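Local coordinates for protein chitin elicitor receptor kinase 1 (Arabidopsis thaliana, PDB 4EBY) that recognises chitin oligomers at the plant cell surface through a LysM ectodomain and is activated as an immune receptor by chitin-induced dimerization, at residues A[11-16]-A[147-152]; A[24-29]-A[79-84]; A[30-35]-A[62-67]; A[159-164]-A[184-189]. All blocks are in the same frame, centred on the assembly; numbering follows the deposited sequence.

Interaction 1: residues A[11-16]-A[147-152]. With NAG (2-acetamido-2-deoxy-beta-D-glucopyranose), chain F; NAG (2-acetamido-2-deoxy-beta-D-glucopyranose), chain C.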
# COMPACT_ATOMS: atom_id res chain seq x y z
N SER A 11 -2.37 2.08 -0.63
CA SER A 11 -2.96 3.08 -1.51
C SER A 11 -2.31 3.03 -2.87
O SER A 11 -1.12 3.34 -3.00
CB SER A 11 -2.78 4.48 -0.91
OG SER A 11 -3.38 5.46 -1.76
N TYR A 12 -3.08 2.61 -3.87
CA TYR A 12 -2.54 2.39 -5.21
C TYR A 12 -3.06 3.46 -6.17
O TYR A 12 -4.23 3.44 -6.57
CB TYR A 12 -2.97 0.99 -5.67
CG TYR A 12 -2.24 0.44 -6.88
CD1 TYR A 12 -1.41 -0.67 -6.76
CD2 TYR A 12 -2.40 1.02 -8.13
CE1 TYR A 12 -0.75 -1.20 -7.90
CE2 TYR A 12 -1.74 0.53 -9.24
CZ TYR A 12 -0.92 -0.57 -9.11
OH TYR A 12 -0.29 -1.06 -10.25
N TYR A 13 -2.19 4.38 -6.58
CA TYR A 13 -2.58 5.47 -7.48
C TYR A 13 -2.70 4.98 -8.93
O TYR A 13 -1.87 4.19 -9.39
CB TYR A 13 -1.55 6.59 -7.39
CG TYR A 13 -1.84 7.75 -8.31
CD1 TYR A 13 -2.75 8.73 -7.95
CD2 TYR A 13 -1.21 7.85 -9.55
CE1 TYR A 13 -3.04 9.79 -8.79
CE2 TYR A 13 -1.48 8.92 -10.40
CZ TYR A 13 -2.40 9.89 -10.01
OH TYR A 13 -2.67 10.96 -10.85
N LEU A 14 -3.73 5.45 -9.62
CA LEU A 14 -4.03 4.96 -10.96
C LEU A 14 -3.50 5.87 -12.07
O LEU A 14 -3.92 7.03 -12.19
CB LEU A 14 -5.55 4.82 -11.12
CG LEU A 14 -6.22 3.83 -10.17
CD1 LEU A 14 -7.74 3.82 -10.47
CD2 LEU A 14 -5.64 2.45 -10.38
N GLU A 15 -2.58 5.34 -12.87
CA GLU A 15 -2.19 6.02 -14.09
C GLU A 15 -1.77 5.02 -15.17
O GLU A 15 -1.47 3.86 -14.89
CB GLU A 15 -1.11 7.05 -13.84
CG GLU A 15 0.20 6.43 -13.46
CD GLU A 15 1.27 7.47 -13.10
OE1 GLU A 15 2.29 7.05 -12.53
OE2 GLU A 15 1.10 8.69 -13.39
N ASN A 16 -1.78 5.49 -16.41
CA ASN A 16 -1.34 4.72 -17.57
C ASN A 16 -2.17 3.47 -17.78
O ASN A 16 -1.70 2.51 -18.38
CB ASN A 16 0.15 4.33 -17.47
CG ASN A 16 1.09 5.48 -17.78
OD1 ASN A 16 0.67 6.56 -18.16
ND2 ASN A 16 2.40 5.23 -17.58
N PRO A 147 1.83 6.08 -0.59
CA PRO A 147 2.95 6.72 -1.29
C PRO A 147 2.60 8.17 -1.68
O PRO A 147 1.57 8.42 -2.32
CB PRO A 147 3.14 5.83 -2.54
CG PRO A 147 2.46 4.52 -2.18
CD PRO A 147 1.27 4.95 -1.36
N LEU A 148 3.45 9.10 -1.27
CA LEU A 148 3.24 10.52 -1.52
C LEU A 148 3.43 10.88 -2.99
O LEU A 148 4.33 10.37 -3.65
CB LEU A 148 4.22 11.36 -0.69
CG LEU A 148 3.99 11.36 0.82
CD1 LEU A 148 5.13 12.13 1.52
CD2 LEU A 148 2.63 11.96 1.19
N ARG A 149 2.57 11.78 -3.47
CA ARG A 149 2.69 12.33 -4.82
C ARG A 149 2.82 13.84 -4.74
O ARG A 149 2.51 14.44 -3.71
CB ARG A 149 1.48 11.95 -5.65
CG ARG A 149 1.51 10.47 -6.04
CD ARG A 149 0.34 10.08 -6.93
NE ARG A 149 0.24 11.03 -8.02
CZ ARG A 149 0.94 10.95 -9.15
NH1 ARG A 149 1.76 9.93 -9.36
NH2 ARG A 149 0.80 11.89 -10.07
N PRO A 150 3.30 14.46 -5.83
CA PRO A 150 3.58 15.91 -5.80
C PRO A 150 2.36 16.75 -5.42
O PRO A 150 2.53 17.84 -4.85
CB PRO A 150 4.03 16.20 -7.23
CG PRO A 150 4.67 14.92 -7.67
CD PRO A 150 3.78 13.85 -7.08
N GLU A 151 1.16 16.26 -5.69
CA GLU A 151 -0.04 17.02 -5.40
C GLU A 151 -0.48 16.92 -3.93
O GLU A 151 -1.32 17.69 -3.48
CB GLU A 151 -1.20 16.63 -6.34
CG GLU A 151 -1.72 15.21 -6.17
CD GLU A 151 -1.00 14.19 -7.04
OE1 GLU A 151 0.08 14.50 -7.59
OE2 GLU A 151 -1.53 13.07 -7.16
N ASP A 152 0.11 15.98 -3.19
CA ASP A 152 -0.24 15.82 -1.77
C ASP A 152 0.43 16.84 -0.86
O ASP A 152 1.53 17.29 -1.15
CB ASP A 152 0.19 14.44 -1.27
CG ASP A 152 -0.60 13.31 -1.89
OD1 ASP A 152 -1.85 13.40 -1.93
OD2 ASP A 152 0.03 12.34 -2.34
C1 NAG F . 3.30 6.32 -17.86
C2 NAG F . 4.48 6.03 -16.91
C3 NAG F . 5.63 7.01 -17.13
C4 NAG F . 5.97 7.10 -18.60
C5 NAG F . 4.73 7.27 -19.47
C6 NAG F . 5.09 7.21 -20.95
C7 NAG F . 4.32 5.00 -14.75
C8 NAG F . 3.53 4.87 -13.47
N2 NAG F . 4.07 6.06 -15.52
O3 NAG F . 6.76 6.57 -16.39
O4 NAG F . 6.82 8.21 -18.80
O5 NAG F . 3.78 6.26 -19.18
O6 NAG F . 5.73 5.99 -21.23
O7 NAG F . 5.15 4.14 -15.05
C1 NAG C . 6.04 6.59 -8.62
C2 NAG C . 4.85 7.14 -9.42
C3 NAG C . 5.33 7.73 -10.75
C4 NAG C . 6.52 8.67 -10.58
C5 NAG C . 7.57 8.06 -9.65
C6 NAG C . 8.71 9.02 -9.35
C7 NAG C . 2.61 6.14 -9.46
C8 NAG C . 1.72 5.01 -9.92
N2 NAG C . 3.92 6.06 -9.70
O3 NAG C . 4.28 8.41 -11.42
O4 NAG C . 7.12 8.89 -11.85
O5 NAG C . 6.96 7.67 -8.43
O6 NAG C . 8.18 10.16 -8.70
O7 NAG C . 2.11 7.10 -8.87
O HOH W 1 -3.08 13.46 -9.62
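Y13 and R149 stack flat against each other where strand 8-13, probably of the first LysM unit, meets the C-terminal LysM domain. Y13 comes at the end of strand 8-13. R149 opens a type I beta turn, R149 to D152, between strand 143-147 and helix 154-161. The guanidinium lies over one face of the Y13 ring. The planes are 1° apart and the two centres 3.7 Å apart. This is a cation-pi stack, with R149 CZ above the CE2 side of the ring. R149 CD adds a CH-pi contact, 3.6 Å from the ring centroid. The bend at chi3 (49°) lets CD and the guanidinium share the same face.

E151, in the same turn, fixes the rotation of the guanidinium. Its OE2 accepts from R149 NE at 2.8 Å, almost exactly in the guanidinium plane. Y13 OH and E151 OE2 also share a water, though the bond to the carboxylate is weak. The turn itself is braced by D152 OD2, which accepts from R149 N and also forms a salt bridge with R60.

At the edge of the guanidinium, near its plane, R149 NH1 donates to O7 of a glycan NAG (chain C), probably N-linked at N99, at 2.9 Å. Y13, E15, R149 and I94 line this glycan's surroundings. E15 OE2 sits 4.3 Å from R149 NH1, well out of the guanidinium plane, so the attraction would be purely electrostatic. N16 carries a second sugar, its ND2 bonded to C1 of NAG (chain F). Deeper in, P147 CD rests 3.3 Å from S11 O.

Interaction 2: residues A[24-29]-A[79-84]. With NAG (2-acetamido-2-deoxy-beta-D-glucopyranose), chain B.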
# COMPACT_ATOMS: atom_id res chain seq x y z
N ASN A 24 -5.35 -6.36 -8.26
CA ASN A 24 -5.60 -7.53 -7.43
C ASN A 24 -4.58 -8.64 -7.69
O ASN A 24 -4.20 -9.36 -6.77
CB ASN A 24 -7.03 -8.03 -7.66
CG ASN A 24 -7.55 -8.90 -6.53
OD1 ASN A 24 -6.80 -9.33 -5.62
ND2 ASN A 24 -8.82 -9.16 -6.57
N GLN A 25 -4.12 -8.78 -8.93
CA GLN A 25 -3.12 -9.79 -9.24
C GLN A 25 -1.82 -9.44 -8.51
O GLN A 25 -1.24 -10.27 -7.79
CB GLN A 25 -2.87 -9.82 -10.74
CG GLN A 25 -1.84 -10.86 -11.14
CD GLN A 25 -1.85 -11.11 -12.64
OE1 GLN A 25 -1.81 -10.17 -13.44
NE2 GLN A 25 -1.94 -12.38 -13.02
N ASN A 26 -1.35 -8.22 -8.71
CA ASN A 26 -0.07 -7.82 -8.13
C ASN A 26 -0.09 -7.84 -6.60
O ASN A 26 0.88 -8.26 -5.94
CB ASN A 26 0.31 -6.43 -8.64
CG ASN A 26 0.68 -6.43 -10.12
OD1 ASN A 26 0.67 -7.49 -10.77
ND2 ASN A 26 1.00 -5.25 -10.67
N LEU A 27 -1.20 -7.37 -6.04
CA LEU A 27 -1.34 -7.34 -4.59
C LEU A 27 -2.16 -8.53 -4.08
O LEU A 27 -2.80 -8.44 -3.02
CB LEU A 27 -1.93 -6.00 -4.13
CG LEU A 27 -1.00 -4.79 -4.17
CD1 LEU A 27 -0.56 -4.41 -5.55
CD2 LEU A 27 -1.70 -3.58 -3.49
N ASN A 28 -2.12 -9.66 -4.80
CA ASN A 28 -2.81 -10.84 -4.32
C ASN A 28 -2.28 -11.27 -2.94
O ASN A 28 -1.07 -11.25 -2.68
CB ASN A 28 -2.64 -12.00 -5.29
CG ASN A 28 -3.18 -13.28 -4.73
OD1 ASN A 28 -4.39 -13.46 -4.65
ND2 ASN A 28 -2.27 -14.17 -4.32
N SER A 29 -3.20 -11.66 -2.06
CA SER A 29 -2.85 -12.25 -0.78
C SER A 29 -4.03 -13.05 -0.26
O SER A 29 -5.07 -13.10 -0.90
CB SER A 29 -2.51 -11.15 0.24
OG SER A 29 -3.72 -10.50 0.69
N PHE A 79 4.57 -9.57 -0.98
CA PHE A 79 3.77 -9.95 -2.15
C PHE A 79 4.63 -10.76 -3.11
O PHE A 79 5.86 -10.86 -2.96
CB PHE A 79 3.20 -8.73 -2.86
CG PHE A 79 2.22 -7.96 -2.05
CD1 PHE A 79 0.91 -8.40 -1.95
CD2 PHE A 79 2.59 -6.80 -1.38
CE1 PHE A 79 -0.02 -7.70 -1.19
CE2 PHE A 79 1.68 -6.09 -0.63
CZ PHE A 79 0.36 -6.54 -0.53
N SER A 80 3.98 -11.36 -4.11
CA SER A 80 4.71 -12.11 -5.13
C SER A 80 4.30 -11.59 -6.50
O SER A 80 3.13 -11.26 -6.74
CB SER A 80 4.41 -13.61 -5.02
OG SER A 80 4.95 -14.16 -3.83
N TYR A 81 5.27 -11.51 -7.41
CA TYR A 81 5.04 -10.91 -8.72
C TYR A 81 5.66 -11.76 -9.81
O TYR A 81 6.84 -12.06 -9.77
CB TYR A 81 5.61 -9.48 -8.77
CG TYR A 81 5.50 -8.88 -10.14
CD1 TYR A 81 4.28 -8.40 -10.61
CD2 TYR A 81 6.61 -8.80 -10.98
CE1 TYR A 81 4.17 -7.88 -11.87
CE2 TYR A 81 6.51 -8.27 -12.26
CZ TYR A 81 5.29 -7.82 -12.69
OH TYR A 81 5.19 -7.30 -13.96
N SER A 82 4.85 -12.15 -10.81
CA SER A 82 5.38 -12.90 -11.94
C SER A 82 5.86 -11.95 -13.03
O SER A 82 5.10 -11.10 -13.52
CB SER A 82 4.34 -13.89 -12.46
OG SER A 82 4.87 -14.60 -13.58
N VAL A 83 7.13 -12.09 -13.39
CA VAL A 83 7.80 -11.17 -14.31
C VAL A 83 7.31 -11.29 -15.75
O VAL A 83 7.18 -12.40 -16.29
CB VAL A 83 9.33 -11.37 -14.26
CG1 VAL A 83 10.01 -10.55 -15.31
CG2 VAL A 83 9.82 -10.97 -12.88
N ARG A 84 7.08 -10.13 -16.36
CA ARG A 84 6.66 -10.03 -17.75
C ARG A 84 7.72 -9.36 -18.64
O ARG A 84 8.76 -8.87 -18.16
CB ARG A 84 5.34 -9.26 -17.83
CG ARG A 84 4.23 -9.89 -17.00
CD ARG A 84 3.19 -8.87 -16.59
NE ARG A 84 2.50 -8.32 -17.75
CZ ARG A 84 1.40 -8.84 -18.29
NH1 ARG A 84 0.85 -9.94 -17.77
NH2 ARG A 84 0.84 -8.27 -19.34
C1 NAG B . -2.69 -15.29 -3.51
C2 NAG B . -2.53 -16.60 -4.29
C3 NAG B . -2.88 -17.77 -3.38
C4 NAG B . -2.05 -17.72 -2.10
C5 NAG B . -2.19 -16.36 -1.44
C6 NAG B . -1.30 -16.27 -0.20
C7 NAG B . -2.85 -16.36 -6.70
C8 NAG B . -3.78 -16.23 -7.87
N2 NAG B . -3.37 -16.62 -5.49
O3 NAG B . -2.71 -18.99 -4.08
O4 NAG B . -2.47 -18.68 -1.15
O5 NAG B . -1.88 -15.31 -2.34
O6 NAG B . 0.06 -16.35 -0.56
O7 NAG B . -1.65 -16.22 -6.90
O HOH W 2 1.15 -11.26 -8.49
O HOH W 3 0.99 -10.94 -4.56
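Beside an N-glycosylation site, the C-terminal end of helix 20-26 packs against strand 74-82 of the second LysM unit. N28 ND2 is covalently bonded to C1 of NAG (chain B), just past the helix. F79 has more surface buried here than any other residue. Its CG is anti to the carbonyl carbon (chi1 -65°), which lays the ring along the backbone of L27 and N28. F79 CE1 lies 3.4 Å from L27 O. The carbonyl oxygen of N28 meets the ring at its edge, 3.5 Å from F79 CD1. L27 CG stands over one face, offset toward the rim, and L27 CB is 3.9 Å from F79 CE1.

N26 and Y81 lie side by side and point the same way, amide and ring planes 81° apart. N26 OD1 reaches the ring edge, 3.7 Å from Y81 CE1. The polar ends have other partners: N26 ND2 donates to N96 O, and Y81 OH bonds D87.

Two waters join the backbones. One donates to Q25 O and to S80 O, at 2.6 Å from the latter. The other accepts from S80 N and has N26 O and N28 O as acceptors, more than its protons may serve at once. Water thus links the end of the helix to the strand.

F79 also touches V127 of strand 122-128 and meets the ring of F65. L27 packs on A10 and Y12 of strand 8-13 and on V63 of strand 60-70. With F79 of strand 74-82, the helix end thus meets three strands of the sheet.

Interaction 3: residues A[30-35]-A[62-67]. With NAG (2-acetamido-2-deoxy-beta-D-glucopyranose), chain B.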
# COMPACT_ATOMS: atom_id res chain seq x y z
N SER A 30 -3.87 -13.67 0.91
CA SER A 30 -4.97 -14.41 1.53
C SER A 30 -6.14 -13.48 1.83
O SER A 30 -7.29 -13.91 1.82
CB SER A 30 -4.47 -15.03 2.84
OG SER A 30 -3.46 -16.00 2.60
N ILE A 31 -5.83 -12.21 2.09
CA ILE A 31 -6.82 -11.21 2.46
C ILE A 31 -7.60 -10.66 1.23
O ILE A 31 -8.77 -10.25 1.34
CB ILE A 31 -6.14 -10.11 3.29
CG1 ILE A 31 -5.99 -10.60 4.73
CG2 ILE A 31 -6.87 -8.78 3.19
CD1 ILE A 31 -5.15 -9.72 5.62
N ALA A 32 -6.96 -10.69 0.06
CA ALA A 32 -7.60 -10.24 -1.18
C ALA A 32 -7.25 -11.23 -2.27
O ALA A 32 -6.40 -10.95 -3.14
CB ALA A 32 -7.12 -8.86 -1.57
N PRO A 33 -7.86 -12.42 -2.20
CA PRO A 33 -7.43 -13.47 -3.12
C PRO A 33 -7.93 -13.21 -4.53
O PRO A 33 -9.13 -13.02 -4.78
CB PRO A 33 -8.01 -14.74 -2.50
CG PRO A 33 -9.11 -14.27 -1.59
CD PRO A 33 -8.84 -12.87 -1.21
N TYR A 34 -7.00 -13.21 -5.47
CA TYR A 34 -7.31 -12.91 -6.86
C TYR A 34 -7.97 -14.11 -7.54
O TYR A 34 -7.36 -15.17 -7.67
CB TYR A 34 -6.00 -12.55 -7.57
CG TYR A 34 -6.16 -12.20 -9.04
CD1 TYR A 34 -7.09 -11.25 -9.45
CD2 TYR A 34 -5.35 -12.79 -10.00
CE1 TYR A 34 -7.22 -10.91 -10.80
CE2 TYR A 34 -5.47 -12.45 -11.34
CZ TYR A 34 -6.41 -11.51 -11.73
OH TYR A 34 -6.55 -11.19 -13.07
N ASP A 35 -9.21 -13.95 -7.98
CA ASP A 35 -9.84 -15.01 -8.76
C ASP A 35 -10.44 -14.52 -10.07
O ASP A 35 -11.03 -15.30 -10.81
CB ASP A 35 -10.85 -15.82 -7.92
CG ASP A 35 -12.10 -15.02 -7.56
OD1 ASP A 35 -12.27 -13.90 -8.10
OD2 ASP A 35 -12.92 -15.54 -6.77
N LEU A 62 -7.73 1.56 -2.56
CA LEU A 62 -7.25 0.99 -1.30
C LEU A 62 -7.34 -0.53 -1.34
O LEU A 62 -8.39 -1.08 -1.66
CB LEU A 62 -8.10 1.52 -0.13
CG LEU A 62 -7.86 2.98 0.20
CD1 LEU A 62 -8.91 3.45 1.19
CD2 LEU A 62 -6.45 3.17 0.76
N VAL A 63 -6.25 -1.21 -1.01
CA VAL A 63 -6.24 -2.66 -1.07
C VAL A 63 -5.86 -3.25 0.28
O VAL A 63 -4.76 -2.99 0.78
CB VAL A 63 -5.22 -3.16 -2.15
CG1 VAL A 63 -5.22 -4.70 -2.28
CG2 VAL A 63 -5.49 -2.53 -3.50
N PRO A 64 -6.73 -4.09 0.87
CA PRO A 64 -6.33 -4.69 2.15
C PRO A 64 -5.26 -5.77 1.97
O PRO A 64 -5.28 -6.49 0.96
CB PRO A 64 -7.63 -5.31 2.66
CG PRO A 64 -8.34 -5.73 1.36
CD PRO A 64 -8.03 -4.62 0.38
N PHE A 65 -4.32 -5.85 2.91
CA PHE A 65 -3.29 -6.90 2.87
C PHE A 65 -2.82 -7.25 4.29
O PHE A 65 -3.05 -6.49 5.23
CB PHE A 65 -2.13 -6.49 1.95
CG PHE A 65 -1.28 -5.34 2.47
CD1 PHE A 65 -0.05 -5.60 3.05
CD2 PHE A 65 -1.69 -4.02 2.32
CE1 PHE A 65 0.77 -4.56 3.51
CE2 PHE A 65 -0.87 -2.95 2.78
CZ PHE A 65 0.36 -3.23 3.36
N PRO A 66 -2.19 -8.43 4.45
CA PRO A 66 -1.75 -8.81 5.81
C PRO A 66 -0.56 -7.97 6.25
O PRO A 66 0.28 -7.62 5.43
CB PRO A 66 -1.29 -10.27 5.65
CG PRO A 66 -1.89 -10.73 4.33
CD PRO A 66 -1.95 -9.50 3.47
N CYS A 67 -0.47 -7.67 7.54
CA CYS A 67 0.62 -6.83 8.03
C CYS A 67 1.38 -7.66 9.07
O CYS A 67 0.87 -7.91 10.17
CB CYS A 67 0.06 -5.53 8.61
SG CYS A 67 1.32 -4.32 9.22
C1 NAG B . -2.69 -15.29 -3.51
C2 NAG B . -2.53 -16.60 -4.29
C3 NAG B . -2.88 -17.77 -3.38
C4 NAG B . -2.05 -17.72 -2.10
C5 NAG B . -2.19 -16.36 -1.44
C6 NAG B . -1.30 -16.27 -0.20
C7 NAG B . -2.85 -16.36 -6.70
C8 NAG B . -3.78 -16.23 -7.87
N2 NAG B . -3.37 -16.62 -5.49
O3 NAG B . -2.71 -18.99 -4.08
O4 NAG B . -2.47 -18.68 -1.15
O5 NAG B . -1.88 -15.31 -2.34
O6 NAG B . 0.06 -16.35 -0.56
O7 NAG B . -1.65 -16.22 -6.90
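I31 points its CB at strand 60-70, and its two branches part from there. CG2 is anti to the backbone N and turns to P64. I31 CG2 lies 3.6 Å from P64 CB and 3.6 Å from P64 O, so it meets both the ring and the carbonyl. CG1 is anti to the carbonyl carbon (chi1 -80°) and takes the chain toward P66. I31 CG1 comes 4.1 Å from P66 CG. The I31 chain stays extended at chi2 (171°), and CD1 ends over the start of P66. I31 CD1 is 3.4 Å from P66 N and 3.6 Å from P66 CG. It also touches F65 C, so it rests on the peptide link between F65 and P66. The side chains of I31 and P66 run antiparallel alongside each other.

The contact joins the loop between helices 20-26 and 40-43 to strand 60-70 of the six-stranded mixed sheet. It is apolar packing within the N-terminal part of the LysM ectodomain. F65 turns its CB away from the loop; its side chain packs on A8 and A10 of strand 8-13. C67, at the end of the segment, is held to C129 by a disulfide.

A32 CB adds a lighter touch next to I31, 3.9 Å from P64 O. S29 OG makes weak hydrogen bonds with I31 N and A32 N within the loop. S30 OG lies 3.5 Å from C6 of NAG (chain B).

Interaction 4: residues A[159-164]-A[184-189]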
# COMPACT_ATOMS: atom_id res chain seq x y z
N ARG A 159 -7.25 16.59 5.43
CA ARG A 159 -8.62 16.88 5.01
C ARG A 159 -9.30 15.64 4.44
O ARG A 159 -10.45 15.33 4.79
CB ARG A 159 -8.62 18.00 3.97
CG ARG A 159 -9.99 18.35 3.41
CD ARG A 159 -9.89 19.47 2.38
NE ARG A 159 -8.75 19.28 1.49
CZ ARG A 159 -8.59 19.91 0.33
NH1 ARG A 159 -9.50 20.78 -0.09
NH2 ARG A 159 -7.51 19.67 -0.41
N SER A 160 -8.59 14.91 3.59
CA SER A 160 -9.14 13.73 2.93
C SER A 160 -9.22 12.50 3.84
O SER A 160 -10.10 11.66 3.66
CB SER A 160 -8.33 13.40 1.67
OG SER A 160 -7.06 12.88 2.01
N SER A 161 -8.32 12.40 4.81
CA SER A 161 -8.31 11.24 5.70
C SER A 161 -9.27 11.43 6.88
O SER A 161 -9.74 10.45 7.46
CB SER A 161 -6.90 10.99 6.23
OG SER A 161 -6.52 12.04 7.12
N GLY A 162 -9.53 12.67 7.24
CA GLY A 162 -10.35 12.96 8.41
C GLY A 162 -9.57 12.80 9.70
O GLY A 162 -10.16 12.65 10.78
N VAL A 163 -8.25 12.82 9.59
CA VAL A 163 -7.35 12.73 10.73
C VAL A 163 -6.62 14.06 10.87
O VAL A 163 -6.24 14.67 9.87
CB VAL A 163 -6.31 11.58 10.53
CG1 VAL A 163 -5.31 11.54 11.68
CG2 VAL A 163 -7.02 10.24 10.41
N SER A 164 -6.42 14.53 12.10
CA SER A 164 -5.78 15.82 12.31
C SER A 164 -4.34 15.82 11.80
O SER A 164 -3.67 14.79 11.82
CB SER A 164 -5.81 16.24 13.78
OG SER A 164 -4.77 15.64 14.52
N VAL A 184 4.02 7.51 3.61
CA VAL A 184 3.58 7.90 4.96
C VAL A 184 2.48 6.93 5.37
O VAL A 184 1.86 6.31 4.50
CB VAL A 184 3.06 9.35 5.06
CG1 VAL A 184 4.21 10.35 4.88
CG2 VAL A 184 1.89 9.59 4.09
N TYR A 185 2.25 6.80 6.67
CA TYR A 185 1.20 5.93 7.19
C TYR A 185 0.04 6.79 7.68
O TYR A 185 0.23 7.70 8.50
CB TYR A 185 1.74 5.08 8.33
CG TYR A 185 2.90 4.19 7.92
CD1 TYR A 185 2.70 3.13 7.06
CD2 TYR A 185 4.18 4.42 8.39
CE1 TYR A 185 3.74 2.32 6.67
CE2 TYR A 185 5.23 3.63 8.02
CZ TYR A 185 5.00 2.58 7.15
OH TYR A 185 6.05 1.77 6.78
N VAL A 186 -1.15 6.51 7.16
CA VAL A 186 -2.34 7.33 7.43
C VAL A 186 -3.42 6.42 8.00
O VAL A 186 -3.73 5.40 7.39
CB VAL A 186 -2.85 7.92 6.09
CG1 VAL A 186 -4.16 8.73 6.30
CG2 VAL A 186 -1.75 8.76 5.41
N PRO A 187 -4.02 6.77 9.15
CA PRO A 187 -5.10 5.90 9.66
C PRO A 187 -6.18 5.68 8.63
O PRO A 187 -6.55 6.62 7.91
CB PRO A 187 -5.68 6.73 10.83
CG PRO A 187 -4.52 7.53 11.31
CD PRO A 187 -3.74 7.90 10.06
N GLY A 188 -6.65 4.44 8.52
CA GLY A 188 -7.72 4.12 7.59
C GLY A 188 -8.97 3.63 8.27
O GLY A 188 -8.96 3.27 9.45
N ARG A 189 -10.04 3.59 7.49
CA ARG A 189 -11.37 3.22 7.98
C ARG A 189 -11.74 1.80 7.57
O ARG A 189 -11.22 1.27 6.59
CB ARG A 189 -12.40 4.19 7.40
CG ARG A 189 -12.19 5.63 7.82
CD ARG A 189 -13.11 6.55 7.05
NE ARG A 189 -12.82 7.97 7.28
CZ ARG A 189 -13.37 8.69 8.25
NH1 ARG A 189 -14.22 8.12 9.10
NH2 ARG A 189 -13.07 9.98 8.38
O HOH W 4 -10.59 8.59 5.76
O HOH W 5 -12.91 11.86 11.02
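S161, V163 and P187 bury the most surface here, with R189 closing the outer side. The contact is part of the beta-alpha-alpha-beta LysM fold. It packs the end of helix 154-161, and the turn leading to helix 165-171, on strand 183-187.

S161 sits in the last turn of its helix. Its CB lies 3.6 Å from V186 CG1. V186 CG1 is anti to its own backbone N (chi1 177°), which brings that methyl to the serine. S161 OG lies between the backbone N and the carbonyl carbon (chi1 69°) and turns back on the chain. It accepts from V163 N at 3.1 Å, an ST turn, and also bonds I157 O one turn earlier. Two bonds thus hold the hydroxyl at the helix end. G162 follows with positive phi as the chain leaves the helix.

V163 and P187 meet at an oblique angle. V163 CG2 lies 3.8 Å from P187 CB and equally close to P187 CG. CG1 touches the same ring from further off. L168 of helix 165-171 packs on V163, V186 and P187, so the valine and the proline belong to the core between the helices and the strand.

R189 extends from CG to NE along the outside of the turn. Its NH1 bonds G193 O. Two waters bind the guanidinium to the turn: one links R189 NE to S161 O, the other R189 NH2 to G162 O. R189 NH2 also makes a weak direct hydrogen bond to S161 O, 3.5 Å away.

How the interactions relate
All four contacts reach one mixed six-stranded sheet. Along the chain, interaction 3 is nested inside the loop of interaction 2, and interaction 2 inside that of interaction 1; interaction 4 follows. Interactions 2 and 3 are neighbours, centres 11 Å apart. N28 OD1 probably accepts from Y34 N between them, and both touch NAG (chain B). Interaction 1 joins strand 8-13 to the loop after strand 143-147. It touches interaction 2 by packing, and interaction 4 through L148 and V184. Interactions 2 and 4 lie on opposite sides of the chain's centre, about 26 Å apart between centres. The shared sheet runs through the ectodomain, and interaction 1 ties its N-terminal strand to the C-terminal LysM domain.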